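Local structure of uncharacterized protein (Bacteroides eggerthii, 4FTD) at residues S152-P157 against Y190-G195; H160-L165 against L180-V185. The protein is of unknown function but, as a beta-propeller protein joined to an immunoglobulin-like domain, may take part in carbohydrate metabolism. All coordinates share one frame; numbering follows the deposited sequence.

Contact 1: residues S152-P157 against Y190-G195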
loop_
_atom_site.group_PDB
_atom_site.type_symbol
_atom_site.label_atom_id
_atom_site.label_comp_id
_atom_site.label_asym_id
_atom_site.label_seq_id
_atom_site.Cartn_x
_atom_site.Cartn_y
_atom_site.Cartn_z
ATOM N N SER A 152 17.206 11.558 -11.763
ATOM C CA SER A 152 17.302 12.906 -12.266
ATOM C C SER A 152 18.294 13.029 -13.432
ATOM O O SER A 152 19.373 12.493 -13.392
ATOM C CB SER A 152 17.725 13.872 -11.147
ATOM O OG SER A 152 18.895 13.417 -10.514
ATOM N N ARG A 153 17.840 13.661 -14.507
ATOM C CA ARG A 153 18.717 14.039 -15.595
ATOM C C ARG A 153 19.180 15.469 -15.226
ATOM O O ARG A 153 18.401 16.263 -14.720
ATOM C CB ARG A 153 17.973 14.067 -16.921
ATOM C CG ARG A 153 17.710 12.675 -17.499
ATOM C CD ARG A 153 17.128 12.830 -18.891
ATOM N NE ARG A 153 15.733 13.227 -18.745
ATOM C CZ ARG A 153 15.071 14.116 -19.497
ATOM N NH1 ARG A 153 15.656 14.807 -20.467
ATOM N NH2 ARG A 153 13.796 14.358 -19.225
ATOM N N PRO A 154 20.454 15.768 -15.464
ATOM C CA PRO A 154 21.001 17.024 -14.981
ATOM C C PRO A 154 20.448 18.258 -15.707
ATOM O O PRO A 154 20.480 18.320 -16.908
ATOM C CB PRO A 154 22.493 16.886 -15.213
ATOM C CG PRO A 154 22.668 15.757 -16.180
ATOM C CD PRO A 154 21.471 14.883 -16.044
ATOM N N THR A 155 20.027 19.261 -14.963
ATOM C CA THR A 155 19.465 20.453 -15.575
ATOM C C THR A 155 19.611 21.620 -14.625
ATOM O O THR A 155 19.874 21.422 -13.428
ATOM C CB THR A 155 17.981 20.202 -16.035
ATOM O OG1 THR A 155 17.624 21.271 -16.860
ATOM C CG2 THR A 155 16.981 20.137 -14.898
ATOM N N THR A 156 19.505 22.839 -15.157
ATOM C CA THR A 156 19.657 24.018 -14.322
ATOM C C THR A 156 18.618 24.010 -13.191
ATOM O O THR A 156 17.534 23.473 -13.389
ATOM C CB THR A 156 19.572 25.306 -15.137
ATOM O OG1 THR A 156 19.965 26.383 -14.290
ATOM C CG2 THR A 156 18.101 25.534 -15.702
ATOM N N PRO A 157 18.979 24.454 -11.972
ATOM C CA PRO A 157 20.293 24.914 -11.499
ATOM C C PRO A 157 21.092 23.852 -10.711
ATOM O O PRO A 157 22.249 24.112 -10.400
ATOM C CB PRO A 157 19.900 26.059 -10.554
ATOM C CG PRO A 157 18.668 25.504 -9.852
ATOM C CD PRO A 157 17.989 24.583 -10.879
ATOM N N TYR A 190 17.468 9.832 -24.302
ATOM C CA TYR A 190 17.866 10.211 -22.941
ATOM C C TYR A 190 18.762 9.122 -22.437
ATOM O O TYR A 190 18.535 7.921 -22.680
ATOM C CB TYR A 190 16.719 10.380 -21.923
ATOM C CG TYR A 190 15.549 11.291 -22.293
ATOM C CD1 TYR A 190 15.654 12.290 -23.228
ATOM C CD2 TYR A 190 14.325 11.197 -21.577
ATOM C CE1 TYR A 190 14.571 13.123 -23.535
ATOM C CE2 TYR A 190 13.241 12.029 -21.876
ATOM C CZ TYR A 190 13.373 12.999 -22.864
ATOM O OH TYR A 190 12.305 13.831 -23.218
ATOM N N ASP A 191 19.806 9.504 -21.738
ATOM C CA ASP A 191 20.741 8.504 -21.194
ATOM C C ASP A 191 20.060 7.581 -20.164
ATOM O O ASP A 191 20.468 6.476 -19.953
ATOM C CB ASP A 191 21.870 9.208 -20.492
ATOM C CG ASP A 191 22.816 9.958 -21.452
ATOM O OD1 ASP A 191 22.903 9.626 -22.640
ATOM O OD2 ASP A 191 23.474 10.879 -20.945
ATOM N N TYR A 192 19.135 8.148 -19.402
ATOM C CA TYR A 192 18.319 7.435 -18.430
ATOM C C TYR A 192 16.994 8.207 -18.265
ATOM O O TYR A 192 16.906 9.409 -18.523
ATOM C CB TYR A 192 19.017 7.182 -17.115
ATOM C CG TYR A 192 20.024 8.253 -16.778
ATOM C CD1 TYR A 192 19.601 9.470 -16.269
ATOM C CD2 TYR A 192 21.372 8.054 -17.007
ATOM C CE1 TYR A 192 20.502 10.489 -16.035
ATOM C CE2 TYR A 192 22.309 9.079 -16.741
ATOM C CZ TYR A 192 21.845 10.274 -16.266
ATOM O OH TYR A 192 22.656 11.298 -15.991
ATOM N N ASN A 193 15.994 7.473 -17.823
ATOM C CA ASN A 193 14.643 7.967 -17.693
ATOM C C ASN A 193 13.889 7.225 -16.626
ATOM O O ASN A 193 13.547 7.817 -15.618
ATOM C CB ASN A 193 13.935 7.908 -19.028
ATOM C CG ASN A 193 12.628 8.720 -19.049
ATOM O OD1 ASN A 193 12.621 9.854 -18.583
ATOM N ND2 ASN A 193 11.537 8.161 -19.612
HETATM N N MSE A 194 13.662 5.912 -16.782
HETATM C CA MSE A 194 12.989 5.121 -15.708
HETATM C C MSE A 194 14.053 4.364 -14.923
HETATM O O MSE A 194 15.165 4.236 -15.357
HETATM C CB MSE A 194 12.023 4.104 -16.316
HETATM C CG MSE A 194 10.904 4.739 -17.068
HETATM SE SE MSE A 194 9.682 5.731 -15.813
HETATM C CE MSE A 194 9.941 7.625 -16.338
ATOM N N GLY A 195 13.679 3.849 -13.762
ATOM C CA GLY A 195 14.564 2.949 -13.029
ATOM C C GLY A 195 13.814 2.385 -11.835
ATOM O O GLY A 195 12.647 2.716 -11.631
HETATM O O HOH W 1 13.614 12.063 -17.312
#
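A water molecule joins Arg-153 to Asn-193: it accepts the NE proton of Arg-153, 2.8 Å away and in the guanidinium plane, and is hydrogen-bonded to Asn-193 OD1. With its edge so engaged, the guanidinium turns one face to the ring of Tyr-190. The two groups stack almost parallel, their planes 6° apart and their centres 3.7 Å apart, with NH1 over the middle of the ring and NH2 toward CE2. Arginine and tyrosine suit this cation-pi contact: a flat, delocalised cation lies on an electron-rich face while its NE-H points along its edge to the water. Bending of the arginine chain at CG-CD (chi3 -76°) helps bring its head onto the ring. The stack joins neighbouring blades of a beta-propeller: Arg-153 follows strand 147-152 of one four-stranded sheet, and Tyr-190 stands where the chain enters the next, in which Asn-193 and Met-194 (a selenomethionine) form a classic beta bulge opposite Ser-205. The aliphatic half of Arg-153 packs beside Tyr-192, its CG 3.8 Å from Tyr-192 CE1. Its CD sits 3.4 Å from Tyr-192 O, a buried carbonyl with no hydrogen-bonding partner in the model. A leucine in place of Arg-153 would probably leave the Tyr-190 face without its cation and the water without its NE donor. Pro-154, compact and apolar, meets Tyr-192 at the ring edge, with Pro-154 CD 3.8 Å from Tyr-192 OH.

Contact 2: residues H160-L165 against L180-V185; sequences HTPHLL and LDVTGV
Leu-180 and Pro-162 meet at the outer edge of a propeller blade, where the antiparallel pairing of strands 163-166 and 178-179 runs on by one more bond. Leu-180 N donates to Pro-162 O over 3.1 Å, close to straight at 160° and in the carbonyl plane. Proline suits this place because it gives up only its N-H, keeps its carbonyl for Leu-180 N and a water, and presents a rigid ring to Leu-180 and Val-182. Leu-180 has CG anti to its own carbonyl carbon (chi1 -68°), and its branched end spans two residues: CD1 lies 4.2 Å from Pro-162 CB, and CD2 reaches CD1 of Leu-164. Val-182 meets the proline ring at another point, its CG1 4.2 Å from Pro-162 CD, while its CG2 methyl lies against CB of Thr-161. A beta-branched valine fills this spot with two methyls on a short stem. The water completes the polar side, accepting from Thr-161 OG1 at 2.6 Å and donating to both Pro-162 O and Leu-180 O, so that Pro-162 O receives two protons. Beyond Leu-180 the loop folds up on itself: Val-182 to Val-185 is a type II turn, with Gly-184 at positive phi (73°). Overlapping its start, Asp-181 makes an Asx turn, its OD1 accepting Thr-183 N at 2.9 Å and, through the syn lone pair, Thr-183 OG1 at 2.7 Å.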
loop_
_atom_site.group_PDB
_atom_site.type_symbol
_atom_site.label_atom_id
_atom_site.label_comp_id
_atom_site.label_asym_id
_atom_site.label_seq_id
_atom_site.Cartn_x
_atom_site.Cartn_y
_atom_site.Cartn_z
ATOM N N HIS A 160 21.920 17.661 -11.183
ATOM C CA HIS A 160 21.984 16.353 -10.468
ATOM C C HIS A 160 21.828 15.195 -11.449
ATOM O O HIS A 160 20.936 15.210 -12.284
ATOM C CB HIS A 160 20.865 16.205 -9.399
ATOM C CG HIS A 160 21.051 17.072 -8.187
ATOM N ND1 HIS A 160 20.037 17.325 -7.280
ATOM C CD2 HIS A 160 22.138 17.745 -7.735
ATOM C CE1 HIS A 160 20.492 18.121 -6.328
ATOM N NE2 HIS A 160 21.761 18.399 -6.584
ATOM N N THR A 161 22.741 14.244 -11.351
ATOM C CA THR A 161 22.618 12.930 -12.041
ATOM C C THR A 161 21.890 11.980 -11.055
ATOM O O THR A 161 21.587 12.339 -9.917
ATOM C CB THR A 161 24.003 12.463 -12.500
ATOM O OG1 THR A 161 24.853 12.449 -11.370
ATOM C CG2 THR A 161 24.630 13.409 -13.602
ATOM N N PRO A 162 21.523 10.761 -11.507
ATOM C CA PRO A 162 20.714 9.880 -10.658
ATOM C C PRO A 162 21.356 9.560 -9.306
ATOM O O PRO A 162 22.581 9.364 -9.213
ATOM C CB PRO A 162 20.548 8.624 -11.527
ATOM C CG PRO A 162 20.631 9.170 -12.943
ATOM C CD PRO A 162 21.690 10.248 -12.860
ATOM N N HIS A 163 20.535 9.574 -8.264
ATOM C CA HIS A 163 21.036 9.480 -6.946
ATOM C C HIS A 163 20.074 8.823 -5.981
ATOM O O HIS A 163 18.918 8.666 -6.265
ATOM C CB HIS A 163 21.417 10.878 -6.429
ATOM C CG HIS A 163 20.293 11.866 -6.449
ATOM N ND1 HIS A 163 19.886 12.488 -7.618
ATOM C CD2 HIS A 163 19.523 12.385 -5.441
ATOM C CE1 HIS A 163 18.923 13.364 -7.315
ATOM N NE2 HIS A 163 18.658 13.298 -6.012
ATOM N N LEU A 164 20.640 8.396 -4.865
ATOM C CA LEU A 164 19.912 7.835 -3.737
ATOM C C LEU A 164 19.859 8.849 -2.591
ATOM O O LEU A 164 20.729 9.705 -2.454
ATOM C CB LEU A 164 20.580 6.542 -3.273
ATOM C CG LEU A 164 20.739 5.419 -4.290
ATOM C CD1 LEU A 164 21.567 4.287 -3.687
ATOM C CD2 LEU A 164 19.408 4.910 -4.765
ATOM N N LEU A 165 18.811 8.741 -1.796
ATOM C CA LEU A 165 18.614 9.503 -0.587
ATOM C C LEU A 165 18.340 8.441 0.482
ATOM O O LEU A 165 17.471 7.605 0.332
ATOM C CB LEU A 165 17.419 10.410 -0.781
ATOM C CG LEU A 165 17.426 11.482 -1.891
ATOM C CD1 LEU A 165 16.039 12.067 -2.089
ATOM C CD2 LEU A 165 18.404 12.609 -1.530
ATOM N N LEU A 180 25.066 8.009 -7.884
ATOM C CA LEU A 180 25.541 6.825 -8.518
ATOM C C LEU A 180 26.688 7.119 -9.448
ATOM O O LEU A 180 26.727 8.170 -10.091
ATOM C CB LEU A 180 24.386 6.221 -9.317
ATOM C CG LEU A 180 23.216 5.646 -8.500
ATOM C CD1 LEU A 180 22.065 5.269 -9.450
ATOM C CD2 LEU A 180 23.621 4.421 -7.649
ATOM N N ASP A 181 27.596 6.155 -9.585
ATOM C CA ASP A 181 28.636 6.211 -10.612
ATOM C C ASP A 181 27.962 6.037 -11.952
ATOM O O ASP A 181 27.372 4.988 -12.197
ATOM C CB ASP A 181 29.675 5.120 -10.345
ATOM C CG ASP A 181 30.822 5.129 -11.328
ATOM O OD1 ASP A 181 30.774 5.817 -12.371
ATOM O OD2 ASP A 181 31.794 4.414 -11.043
ATOM N N VAL A 182 27.989 7.081 -12.801
ATOM C CA VAL A 182 27.352 7.035 -14.136
ATOM C C VAL A 182 28.422 7.076 -15.257
ATOM O O VAL A 182 28.130 7.401 -16.393
ATOM C CB VAL A 182 26.218 8.088 -14.307
ATOM C CG1 VAL A 182 25.000 7.724 -13.471
ATOM C CG2 VAL A 182 26.712 9.497 -13.968
ATOM N N THR A 183 29.656 6.679 -14.960
ATOM C CA THR A 183 30.718 6.593 -16.006
ATOM C C THR A 183 30.276 5.627 -17.102
ATOM O O THR A 183 29.820 4.528 -16.812
ATOM C CB THR A 183 32.049 6.115 -15.421
ATOM O OG1 THR A 183 32.306 6.886 -14.271
ATOM C CG2 THR A 183 33.230 6.339 -16.412
ATOM N N GLY A 184 30.271 6.096 -18.347
ATOM C CA GLY A 184 29.805 5.263 -19.482
ATOM C C GLY A 184 28.318 5.025 -19.593
ATOM O O GLY A 184 27.891 4.274 -20.468
ATOM N N VAL A 185 27.507 5.655 -18.730
ATOM C CA VAL A 185 26.077 5.517 -18.789
ATOM C C VAL A 185 25.592 6.602 -19.783
ATOM O O VAL A 185 25.167 7.707 -19.397
ATOM C CB VAL A 185 25.428 5.606 -17.390
ATOM C CG1 VAL A 185 23.896 5.548 -17.496
ATOM C CG2 VAL A 185 25.972 4.489 -16.516
HETATM O O HOH W 2 24.723 9.922 -10.720
#

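Along the chain contact 2 is nested within the loop that contact 1 closes, and the centres lie about 9 Å apart. They touch directly through Ser-152 and the segment 160-165: Ser-152 OG is 3.2 Å from His-160 O, probably a weak hydrogen bond, and Ser-152 O packs 3.3 Å from Pro-162 CD. Tyr-192 ties them further, since the side chain that meets Arg-153 and Pro-154 also touches Thr-161, Pro-162 and Val-185. Contact 2 belongs to the outer edge of one blade and the connection leaving it, while contact 1 joins that blade to the next. Contact 1 lies about 27 Å and contact 2 about 28 Å from the chain's centre; with the function unknown, neither can be tied to a site.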